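Local structure of desmoplakin (Homo sapiens, 3R6N) at residues W30-I41 with L92-S103; I187-E197 with P329-P337. The protein probably serves as a structural protein of desmosomes, its plakin domain including a rigid rod of spectrin repeats with an SH3 domain packed against it. All blocks are in the same frame, centred on the assembly; numbering follows the deposited sequence.

Contact 1: residues W30-I41 with L92-S103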
loop_
_atom_site.group_PDB
_atom_site.type_symbol
_atom_site.label_atom_id
_atom_site.label_comp_id
_atom_site.label_asym_id
_atom_site.label_seq_id
_atom_site.Cartn_x
_atom_site.Cartn_y
_atom_site.Cartn_z
ATOM N N TRP A 30 -22.315 8.901 41.154
ATOM C CA TRP A 30 -20.998 8.875 40.531
ATOM C C TRP A 30 -21.103 8.932 39.010
ATOM O O TRP A 30 -21.750 8.087 38.393
ATOM C CB TRP A 30 -20.230 7.623 40.951
ATOM C CG TRP A 30 -19.853 7.611 42.396
ATOM C CD1 TRP A 30 -20.343 6.784 43.368
ATOM C CD2 TRP A 30 -18.908 8.472 43.040
ATOM N NE1 TRP A 30 -19.757 7.075 44.577
ATOM C CE2 TRP A 30 -18.872 8.107 44.403
ATOM C CE3 TRP A 30 -18.087 9.514 42.597
ATOM C CZ2 TRP A 30 -18.049 8.746 45.325
ATOM C CZ3 TRP A 30 -17.270 10.147 43.514
ATOM C CH2 TRP A 30 -17.258 9.761 44.863
ATOM N N GLY A 31 -20.468 9.933 38.412
ATOM C CA GLY A 31 -20.515 10.097 36.972
ATOM C C GLY A 31 -19.234 10.674 36.412
ATOM O O GLY A 31 -18.473 11.325 37.126
ATOM N N VAL A 32 -18.996 10.435 35.127
ATOM C CA VAL A 32 -17.791 10.923 34.471
ATOM C C VAL A 32 -18.036 12.236 33.734
ATOM O O VAL A 32 -17.138 12.767 33.082
ATOM C CB VAL A 32 -17.205 9.879 33.498
ATOM C CG1 VAL A 32 -16.969 8.559 34.222
ATOM C CG2 VAL A 32 -18.125 9.684 32.316
ATOM N N ASP A 33 -19.255 12.757 33.840
ATOM C CA ASP A 33 -19.567 14.068 33.289
ATOM C C ASP A 33 -18.815 15.134 34.065
ATOM O O ASP A 33 -19.255 15.549 35.130
ATOM C CB ASP A 33 -21.070 14.346 33.358
ATOM C CG ASP A 33 -21.421 15.766 32.945
ATOM O OD1 ASP A 33 -21.149 16.133 31.781
ATOM O OD2 ASP A 33 -21.976 16.515 33.775
ATOM N N LEU A 34 -17.678 15.570 33.534
ATOM C CA LEU A 34 -16.815 16.512 34.246
ATOM C C LEU A 34 -17.573 17.690 34.853
ATOM O O LEU A 34 -17.174 18.223 35.888
ATOM C CB LEU A 34 -15.686 17.011 33.340
ATOM C CG LEU A 34 -14.597 15.977 33.048
ATOM C CD1 LEU A 34 -13.586 16.527 32.055
ATOM C CD2 LEU A 34 -13.908 15.538 34.330
ATOM N N ALA A 35 -18.666 18.090 34.215
ATOM C CA ALA A 35 -19.480 19.190 34.720
ATOM C C ALA A 35 -20.137 18.838 36.054
ATOM O O ALA A 35 -20.306 19.701 36.914
ATOM C CB ALA A 35 -20.530 19.586 33.694
ATOM N N SER A 36 -20.510 17.571 36.213
ATOM C CA SER A 36 -21.066 17.074 37.469
ATOM C C SER A 36 -19.976 16.992 38.526
ATOM O O SER A 36 -20.101 17.557 39.614
ATOM C CB SER A 36 -21.682 15.687 37.277
ATOM O OG SER A 36 -22.761 15.720 36.362
ATOM N N VAL A 37 -18.909 16.272 38.196
ATOM C CA VAL A 37 -17.753 16.143 39.074
ATOM C C VAL A 37 -17.364 17.497 39.666
ATOM O O VAL A 37 -17.014 17.587 40.840
ATOM C CB VAL A 37 -16.545 15.530 38.326
ATOM C CG1 VAL A 37 -15.348 15.416 39.246
ATOM C CG2 VAL A 37 -16.903 14.166 37.755
ATOM N N GLU A 38 -17.444 18.548 38.856
ATOM C CA GLU A 38 -17.064 19.887 39.297
ATOM C C GLU A 38 -18.002 20.439 40.365
ATOM O O GLU A 38 -17.555 21.018 41.352
ATOM C CB GLU A 38 -17.006 20.851 38.108
ATOM C CG GLU A 38 -16.712 22.295 38.495
ATOM C CD GLU A 38 -15.350 22.458 39.150
ATOM O OE1 GLU A 38 -14.403 21.759 38.736
ATOM O OE2 GLU A 38 -15.224 23.281 40.082
ATOM N N GLN A 39 -19.303 20.262 40.160
ATOM C CA GLN A 39 -20.300 20.770 41.097
ATOM C C GLN A 39 -20.337 19.938 42.371
ATOM O O GLN A 39 -20.777 20.411 43.417
ATOM C CB GLN A 39 -21.682 20.804 40.444
ATOM C CG GLN A 39 -21.760 21.713 39.230
ATOM C CD GLN A 39 -22.965 21.418 38.354
ATOM O OE1 GLN A 39 -23.934 20.798 38.796
ATOM N NE2 GLN A 39 -22.907 21.858 37.101
ATOM N N HIS A 40 -19.876 18.695 42.277
ATOM C CA HIS A 40 -19.804 17.815 43.436
ATOM C C HIS A 40 -18.588 18.147 44.299
ATOM O O HIS A 40 -18.610 17.961 45.514
ATOM C CB HIS A 40 -19.776 16.350 42.998
ATOM C CG HIS A 40 -21.054 15.881 42.375
ATOM N ND1 HIS A 40 -21.116 14.797 41.521
ATOM C CD2 HIS A 40 -22.322 16.346 42.479
ATOM C CE1 HIS A 40 -22.365 14.618 41.129
ATOM N NE2 HIS A 40 -23.117 15.546 41.697
ATOM N N ILE A 41 -17.529 18.640 43.664
ATOM C CA ILE A 41 -16.344 19.092 44.383
ATOM C C ILE A 41 -16.654 20.344 45.190
ATOM O O ILE A 41 -16.222 20.476 46.334
ATOM C CB ILE A 41 -15.190 19.419 43.426
ATOM C CG1 ILE A 41 -14.679 18.150 42.744
ATOM C CG2 ILE A 41 -14.058 20.095 44.181
ATOM C CD1 ILE A 41 -13.727 17.356 43.594
ATOM N N LEU A 92 -13.335 12.222 45.036
ATOM C CA LEU A 92 -13.735 13.178 44.013
ATOM C C LEU A 92 -12.511 13.664 43.244
ATOM O O LEU A 92 -12.486 13.627 42.014
ATOM C CB LEU A 92 -14.476 14.361 44.640
ATOM C CG LEU A 92 -15.917 14.118 45.085
ATOM C CD1 LEU A 92 -16.534 15.398 45.609
ATOM C CD2 LEU A 92 -16.734 13.577 43.931
ATOM N N ARG A 93 -11.496 14.110 43.977
ATOM C CA ARG A 93 -10.249 14.562 43.375
ATOM C C ARG A 93 -9.683 13.530 42.404
ATOM O O ARG A 93 -9.517 13.807 41.217
ATOM C CB ARG A 93 -9.219 14.866 44.461
ATOM C CG ARG A 93 -9.241 16.296 44.959
ATOM C CD ARG A 93 -8.675 17.231 43.910
ATOM N NE ARG A 93 -8.028 18.388 44.519
ATOM C CZ ARG A 93 -7.222 19.221 43.871
ATOM N NH1 ARG A 93 -6.956 19.027 42.584
ATOM N NH2 ARG A 93 -6.676 20.248 44.511
ATOM N N GLN A 94 -9.384 12.342 42.922
ATOM C CA GLN A 94 -8.844 11.254 42.117
ATOM C C GLN A 94 -9.655 11.068 40.841
ATOM O O GLN A 94 -9.090 10.876 39.765
ATOM C CB GLN A 94 -8.830 9.947 42.915
ATOM C CG GLN A 94 -7.992 9.980 44.187
ATOM C CD GLN A 94 -8.034 8.664 44.944
ATOM O OE1 GLN A 94 -9.107 8.138 45.243
ATOM N NE2 GLN A 94 -6.862 8.124 45.254
ATOM N N LEU A 95 -10.979 11.126 40.967
ATOM C CA LEU A 95 -11.868 10.959 39.819
ATOM C C LEU A 95 -11.630 12.045 38.781
ATOM O O LEU A 95 -11.323 11.752 37.624
ATOM C CB LEU A 95 -13.335 10.983 40.251
ATOM C CG LEU A 95 -14.362 10.682 39.155
ATOM C CD1 LEU A 95 -14.165 9.279 38.616
ATOM C CD2 LEU A 95 -15.784 10.859 39.664
ATOM N N GLN A 96 -11.776 13.298 39.200
ATOM C CA GLN A 96 -11.614 14.424 38.294
ATOM C C GLN A 96 -10.310 14.302 37.515
ATOM O O GLN A 96 -10.298 14.440 36.291
ATOM C CB GLN A 96 -11.655 15.746 39.056
ATOM C CG GLN A 96 -11.864 16.965 38.174
ATOM C CD GLN A 96 -11.758 18.265 38.946
ATOM O OE1 GLN A 96 -10.728 18.555 39.556
ATOM N NE2 GLN A 96 -12.826 19.056 38.925
ATOM N N ASN A 97 -9.215 14.032 38.217
ATOM C CA ASN A 97 -7.929 13.860 37.552
ATOM C C ASN A 97 -7.980 12.797 36.464
ATOM O O ASN A 97 -7.739 13.085 35.293
ATOM C CB ASN A 97 -6.828 13.526 38.557
ATOM C CG ASN A 97 -6.335 14.748 39.308
ATOM O OD1 ASN A 97 -7.091 15.691 39.553
ATOM N ND2 ASN A 97 -5.057 14.743 39.672
ATOM N N ILE A 98 -8.306 11.570 36.855
ATOM C CA ILE A 98 -8.291 10.444 35.925
ATOM C C ILE A 98 -9.182 10.690 34.709
ATOM O O ILE A 98 -8.839 10.295 33.597
ATOM C CB ILE A 98 -8.678 9.109 36.614
ATOM C CG1 ILE A 98 -8.245 7.921 35.754
ATOM C CG2 ILE A 98 -10.168 9.060 36.918
ATOM C CD1 ILE A 98 -6.746 7.801 35.601
ATOM N N ILE A 99 -10.316 11.352 34.916
ATOM C CA ILE A 99 -11.239 11.618 33.818
ATOM C C ILE A 99 -10.732 12.722 32.899
ATOM O O ILE A 99 -10.709 12.559 31.684
ATOM C CB ILE A 99 -12.637 11.981 34.325
ATOM C CG1 ILE A 99 -13.189 10.851 35.189
ATOM C CG2 ILE A 99 -13.573 12.247 33.159
ATOM C CD1 ILE A 99 -14.607 11.075 35.629
ATOM N N GLN A 100 -10.335 13.847 33.484
ATOM C CA GLN A 100 -9.747 14.940 32.719
ATOM C C GLN A 100 -8.645 14.420 31.807
ATOM O O GLN A 100 -8.632 14.697 30.605
ATOM C CB GLN A 100 -9.182 16.010 33.654
ATOM C CG GLN A 100 -10.241 16.837 34.352
ATOM C CD GLN A 100 -9.647 17.891 35.261
ATOM O OE1 GLN A 100 -8.469 17.833 35.611
ATOM N NE2 GLN A 100 -10.463 18.864 35.647
ATOM N N ALA A 101 -7.725 13.659 32.388
ATOM C CA ALA A 101 -6.618 13.083 31.638
ATOM C C ALA A 101 -7.120 12.227 30.479
ATOM O O ALA A 101 -6.747 12.452 29.326
ATOM C CB ALA A 101 -5.727 12.267 32.556
ATOM N N THR A 102 -7.967 11.251 30.789
ATOM C CA THR A 102 -8.490 10.342 29.776
ATOM C C THR A 102 -9.306 11.095 28.735
ATOM O O THR A 102 -9.331 10.734 27.558
ATOM C CB THR A 102 -9.368 9.253 30.406
ATOM O OG1 THR A 102 -8.618 8.570 31.413
ATOM C CG2 THR A 102 -9.804 8.248 29.360
ATOM N N SER A 103 -9.971 12.151 29.181
ATOM C CA SER A 103 -10.805 12.945 28.301
ATOM C C SER A 103 -9.952 13.612 27.227
ATOM O O SER A 103 -10.271 13.548 26.041
ATOM C CB SER A 103 -11.564 13.994 29.107
ATOM O OG SER A 103 -12.834 14.236 28.539
#
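Leu92 meets the 30-41 segment along its whole side chain. Its CB lies 3.3 Å from Ile41 CD1, and its CG is 4.2 Å from that same methyl. With CG turned anti to its own carbonyl carbon (chi1 -75°), the two methyls then part: CD1 goes to the backbone of His40, 3.3 Å from His40 O, while CD2 reaches the indole of Trp30, 3.5 Å from Trp30 CZ3. A branched aliphatic tip suits this place, because one residue can touch a helix and the loop before it at once. The broad indole also takes Leu95, whose CD2 lies near the ring plane at its edge, 4.0 Å from Trp30 CE3.

Further along, Val37 is directed toward the partner helix and sits as a knob among Leu92, Leu95, Gln96 and Ile99. Its beta-branch splits the contact, Val37 CG1 lying 3.7 Å from Gln96 CB and CG2 meeting Leu95 CD2. The segment axes approach to 10.2 Å and run antiparallel at 156°. Leu34 is the next knob, among Gln96, Ile99, Gln100 and Ser103. It slides past Ile99 in the opposite direction, with Leu34 CD2 3.5 Å from Ile99 CG2, while Ile99 CD1 packs against Val32 CA and CB. Glu38 OE1 lies 3.1 Å from Gln96 NE2, the carboxylate and amide planes 19° apart.

This knobs-into-holes packing joins helices 34-64 and 68-117. Helix 167-225 adds Ile170 against Leu95 and Tyr173 against Val32, with Tyr173 also hydrogen-bonded to Ser103; helix 130-161 covers Ile98 and Thr102 of helix 68-117.

Contact 2: residues I187-E197 with P329-P337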
loop_
_atom_site.group_PDB
_atom_site.type_symbol
_atom_site.label_atom_id
_atom_site.label_comp_id
_atom_site.label_asym_id
_atom_site.label_seq_id
_atom_site.Cartn_x
_atom_site.Cartn_y
_atom_site.Cartn_z
ATOM N N ILE A 187 -5.734 1.733 11.810
ATOM C CA ILE A 187 -5.602 2.689 10.729
ATOM C C ILE A 187 -4.149 2.781 10.268
ATOM O O ILE A 187 -3.868 2.805 9.067
ATOM C CB ILE A 187 -6.122 4.068 11.160
ATOM C CG1 ILE A 187 -7.645 4.017 11.314
ATOM C CG2 ILE A 187 -5.719 5.138 10.156
ATOM C CD1 ILE A 187 -8.260 5.327 11.752
ATOM N N THR A 188 -3.228 2.810 11.226
ATOM C CA THR A 188 -1.809 2.892 10.903
ATOM C C THR A 188 -1.334 1.640 10.185
ATOM O O THR A 188 -0.429 1.698 9.354
ATOM C CB THR A 188 -0.941 3.082 12.159
ATOM O OG1 THR A 188 -0.976 1.888 12.953
ATOM C CG2 THR A 188 -1.430 4.264 12.977
ATOM N N LYS A 189 -1.939 0.504 10.516
ATOM C CA LYS A 189 -1.535 -0.758 9.912
ATOM C C LYS A 189 -1.943 -0.805 8.452
ATOM O O LYS A 189 -1.270 -1.431 7.624
ATOM C CB LYS A 189 -2.122 -1.952 10.667
ATOM C CG LYS A 189 -1.317 -2.366 11.887
ATOM C CD LYS A 189 -1.565 -3.822 12.228
ATOM C CE LYS A 189 -0.450 -4.397 13.087
ATOM N NZ LYS A 189 -0.581 -5.876 13.249
ATOM N N CYS A 190 -3.047 -0.142 8.129
ATOM C CA CYS A 190 -3.525 -0.157 6.758
ATOM C C CYS A 190 -3.100 1.091 5.993
ATOM O O CYS A 190 -3.226 1.156 4.771
ATOM C CB CYS A 190 -5.036 -0.437 6.674
ATOM S SG CYS A 190 -6.170 0.660 7.557
ATOM N N ILE A 191 -2.571 2.069 6.717
ATOM C CA ILE A 191 -1.912 3.211 6.089
ATOM C C ILE A 191 -0.562 2.781 5.526
ATOM O O ILE A 191 -0.129 3.268 4.486
ATOM C CB ILE A 191 -1.702 4.382 7.073
ATOM C CG1 ILE A 191 -2.988 5.191 7.226
ATOM C CG2 ILE A 191 -0.597 5.302 6.583
ATOM C CD1 ILE A 191 -2.869 6.316 8.226
ATOM N N ASP A 192 0.102 1.865 6.220
ATOM C CA ASP A 192 1.367 1.333 5.731
ATOM C C ASP A 192 1.156 0.578 4.423
ATOM O O ASP A 192 2.064 0.477 3.600
ATOM C CB ASP A 192 2.022 0.414 6.768
ATOM C CG ASP A 192 3.125 1.107 7.553
ATOM O OD1 ASP A 192 3.561 0.555 8.586
ATOM O OD2 ASP A 192 3.559 2.202 7.137
ATOM N N VAL A 193 -0.050 0.052 4.234
ATOM C CA VAL A 193 -0.354 -0.733 3.048
ATOM C C VAL A 193 -0.693 0.150 1.855
ATOM O O VAL A 193 -0.326 -0.166 0.721
ATOM C CB VAL A 193 -1.480 -1.746 3.304
ATOM C CG1 VAL A 193 -2.023 -2.276 1.995
ATOM C CG2 VAL A 193 -0.958 -2.882 4.145
ATOM N N HIS A 194 -1.392 1.251 2.106
ATOM C CA HIS A 194 -1.659 2.217 1.050
ATOM C C HIS A 194 -0.338 2.762 0.536
ATOM O O HIS A 194 -0.072 2.745 -0.665
ATOM C CB HIS A 194 -2.554 3.358 1.543
ATOM C CG HIS A 194 -3.986 2.967 1.729
ATOM N ND1 HIS A 194 -4.708 2.301 0.759
ATOM C CD2 HIS A 194 -4.834 3.150 2.767
ATOM C CE1 HIS A 194 -5.936 2.088 1.196
ATOM N NE2 HIS A 194 -6.040 2.593 2.413
ATOM N N LEU A 195 0.495 3.230 1.458
ATOM C CA LEU A 195 1.808 3.757 1.108
ATOM C C LEU A 195 2.583 2.816 0.187
ATOM O O LEU A 195 3.268 3.261 -0.730
ATOM C CB LEU A 195 2.624 4.048 2.370
ATOM C CG LEU A 195 2.247 5.307 3.152
ATOM C CD1 LEU A 195 3.174 5.487 4.339
ATOM C CD2 LEU A 195 2.288 6.528 2.245
ATOM N N LYS A 196 2.470 1.517 0.436
ATOM C CA LYS A 196 3.179 0.519 -0.354
ATOM C C LYS A 196 2.557 0.339 -1.744
ATOM O O LYS A 196 3.242 0.455 -2.758
ATOM C CB LYS A 196 3.210 -0.816 0.394
ATOM C CG LYS A 196 3.978 -1.918 -0.312
ATOM C CD LYS A 196 3.796 -3.254 0.396
ATOM C CE LYS A 196 2.338 -3.706 0.370
ATOM N NZ LYS A 196 2.090 -4.888 1.252
ATOM N N GLU A 197 1.260 0.052 -1.779
ATOM C CA GLU A 197 0.556 -0.173 -3.038
ATOM C C GLU A 197 0.539 1.082 -3.897
ATOM O O GLU A 197 0.783 1.027 -5.101
ATOM C CB GLU A 197 -0.877 -0.647 -2.784
ATOM C CG GLU A 197 -0.987 -1.955 -2.017
ATOM C CD GLU A 197 -0.390 -3.131 -2.766
ATOM O OE1 GLU A 197 -1.131 -4.100 -3.044
ATOM O OE2 GLU A 197 0.822 -3.093 -3.070
ATOM N N PRO A 329 -15.353 3.029 7.020
ATOM C CA PRO A 329 -14.367 4.067 6.705
ATOM C C PRO A 329 -13.481 3.692 5.519
ATOM O O PRO A 329 -12.908 2.601 5.483
ATOM C CB PRO A 329 -13.541 4.151 7.987
ATOM C CG PRO A 329 -14.494 3.747 9.055
ATOM C CD PRO A 329 -15.318 2.656 8.444
ATOM N N SER A 330 -13.383 4.608 4.561
ATOM C CA SER A 330 -12.589 4.415 3.356
ATOM C C SER A 330 -11.154 3.978 3.646
ATOM O O SER A 330 -10.616 3.120 2.950
ATOM C CB SER A 330 -12.601 5.696 2.516
ATOM O OG SER A 330 -11.305 6.039 2.052
ATOM N N VAL A 331 -10.536 4.562 4.669
ATOM C CA VAL A 331 -9.151 4.240 5.000
ATOM C C VAL A 331 -8.901 2.743 5.026
ATOM O O VAL A 331 -7.880 2.270 4.530
ATOM C CB VAL A 331 -8.756 4.757 6.387
ATOM C CG1 VAL A 331 -7.291 5.163 6.391
ATOM C CG2 VAL A 331 -9.646 5.908 6.801
ATOM N N GLY A 332 -9.830 2.005 5.629
ATOM C CA GLY A 332 -9.669 0.579 5.830
ATOM C C GLY A 332 -10.118 -0.278 4.664
ATOM O O GLY A 332 -10.300 -1.485 4.811
ATOM N N LEU A 333 -10.293 0.338 3.501
ATOM C CA LEU A 333 -10.689 -0.397 2.304
ATOM C C LEU A 333 -9.772 -0.092 1.123
ATOM O O LEU A 333 -9.548 1.070 0.780
ATOM C CB LEU A 333 -12.130 -0.065 1.920
ATOM C CG LEU A 333 -13.256 -0.518 2.843
ATOM C CD1 LEU A 333 -14.537 0.215 2.484
ATOM C CD2 LEU A 333 -13.445 -2.025 2.766
ATOM N N ILE A 334 -9.249 -1.139 0.499
ATOM C CA ILE A 334 -8.424 -0.979 -0.690
ATOM C C ILE A 334 -9.148 -1.580 -1.891
ATOM O O ILE A 334 -10.144 -2.288 -1.727
ATOM C CB ILE A 334 -7.043 -1.646 -0.507
ATOM C CG1 ILE A 334 -6.025 -1.065 -1.490
ATOM C CG2 ILE A 334 -7.146 -3.160 -0.647
ATOM C CD1 ILE A 334 -4.597 -1.249 -1.046
ATOM N N ILE A 335 -8.663 -1.289 -3.095
ATOM C CA ILE A 335 -9.264 -1.835 -4.309
ATOM C C ILE A 335 -8.254 -2.711 -5.042
ATOM O O ILE A 335 -7.516 -2.235 -5.902
ATOM C CB ILE A 335 -9.770 -0.719 -5.250
ATOM C CG1 ILE A 335 -10.488 0.374 -4.452
ATOM C CG2 ILE A 335 -10.676 -1.298 -6.326
ATOM C CD1 ILE A 335 -11.091 1.471 -5.305
ATOM N N PRO A 336 -8.229 -4.004 -4.711
ATOM C CA PRO A 336 -7.193 -4.917 -5.201
ATOM C C PRO A 336 -7.256 -5.121 -6.715
ATOM O O PRO A 336 -8.290 -4.838 -7.332
ATOM C CB PRO A 336 -7.530 -6.221 -4.479
ATOM C CG PRO A 336 -8.996 -6.151 -4.286
ATOM C CD PRO A 336 -9.280 -4.718 -3.970
ATOM N N PRO A 337 -6.151 -5.600 -7.312
ATOM C CA PRO A 337 -6.090 -5.944 -8.735
ATOM C C PRO A 337 -7.120 -7.014 -9.068
ATOM O O PRO A 337 -7.719 -7.569 -8.149
ATOM C CB PRO A 337 -4.662 -6.483 -8.906
ATOM C CG PRO A 337 -4.194 -6.800 -7.539
ATOM C CD PRO A 337 -4.854 -5.806 -6.650
#
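The 3-10 turn and the short last strand that follows it, a familiar pairing at the end of an SH3 domain, are here laid against a long spectrin-type helix. Val331 lies in the turn and Ile334 in strand 333-334; both touch residues 187-197 of helix 167-225, and Ile334 is directed toward them. His194 makes the polar link. Its CG stands anti to its carbonyl carbon (chi1 -74°), which carries the ring toward the turn, and NE2 donates a hydrogen bond of 2.8 Å to Val331 O. The N-H...O angle is 157°, the acceptor is close to the imidazole plane, and the donor is tilted 20° from the plane of the carbonyl. Leu333 O also lies at the ring edge, 3.8 Å from His194 CE1.

Apolar groups flank this bond. The side chains of Ile187 and Val331 cross obliquely, with Ile187 CG2 4.1 Å from Val331 CG1. Cys190 SG, small enough for a place close to main chain, is 3.9 Å from Gly332 CA. The long arm of Ile334 slides past the imidazole in the opposite direction, and its CD1 comes 3.8 Å from Glu197 CG and 4.1 Å from Val193 CG1. Thus the aliphatic stem of Glu197 serves as an apolar surface.

A stack on Trp121 further fixes the imidazole, while Arg274 bonds to Ser330 O and Leu333 O on the SH3 side. Donation from NE2 requires a proton there, so the neutral NE2-H form would suffice. One directional bond in a largely apolar, buried contact, together with the Trp121 stack, would favour a defined orientation of the SH3 domain on the helix, consistent with a rigid fragment.

In the fold
Contact 1 is completed in the chain before contact 2 begins. Their centres are 38 Å apart and their nearest atoms about 17 Å apart, so they do not touch. Contact 1 joins helices 34-64 and 68-117 in the N-terminal half of the elongated molecule, about 43 Å from the centre of the chain; contact 2 lies about 6 Å from that centre, where the end of the SH3 domain meets helix 167-225. That long helix relates the two sites: its early residues pack beside contact 1, and residues 187-197 form one side of contact 2. Helix 68-117 also reaches both, carrying residues 92-103 and touching Val331 through Leu117. Continuous helices thus connect bundle packing with SH3 docking, consistent with a rigid rod.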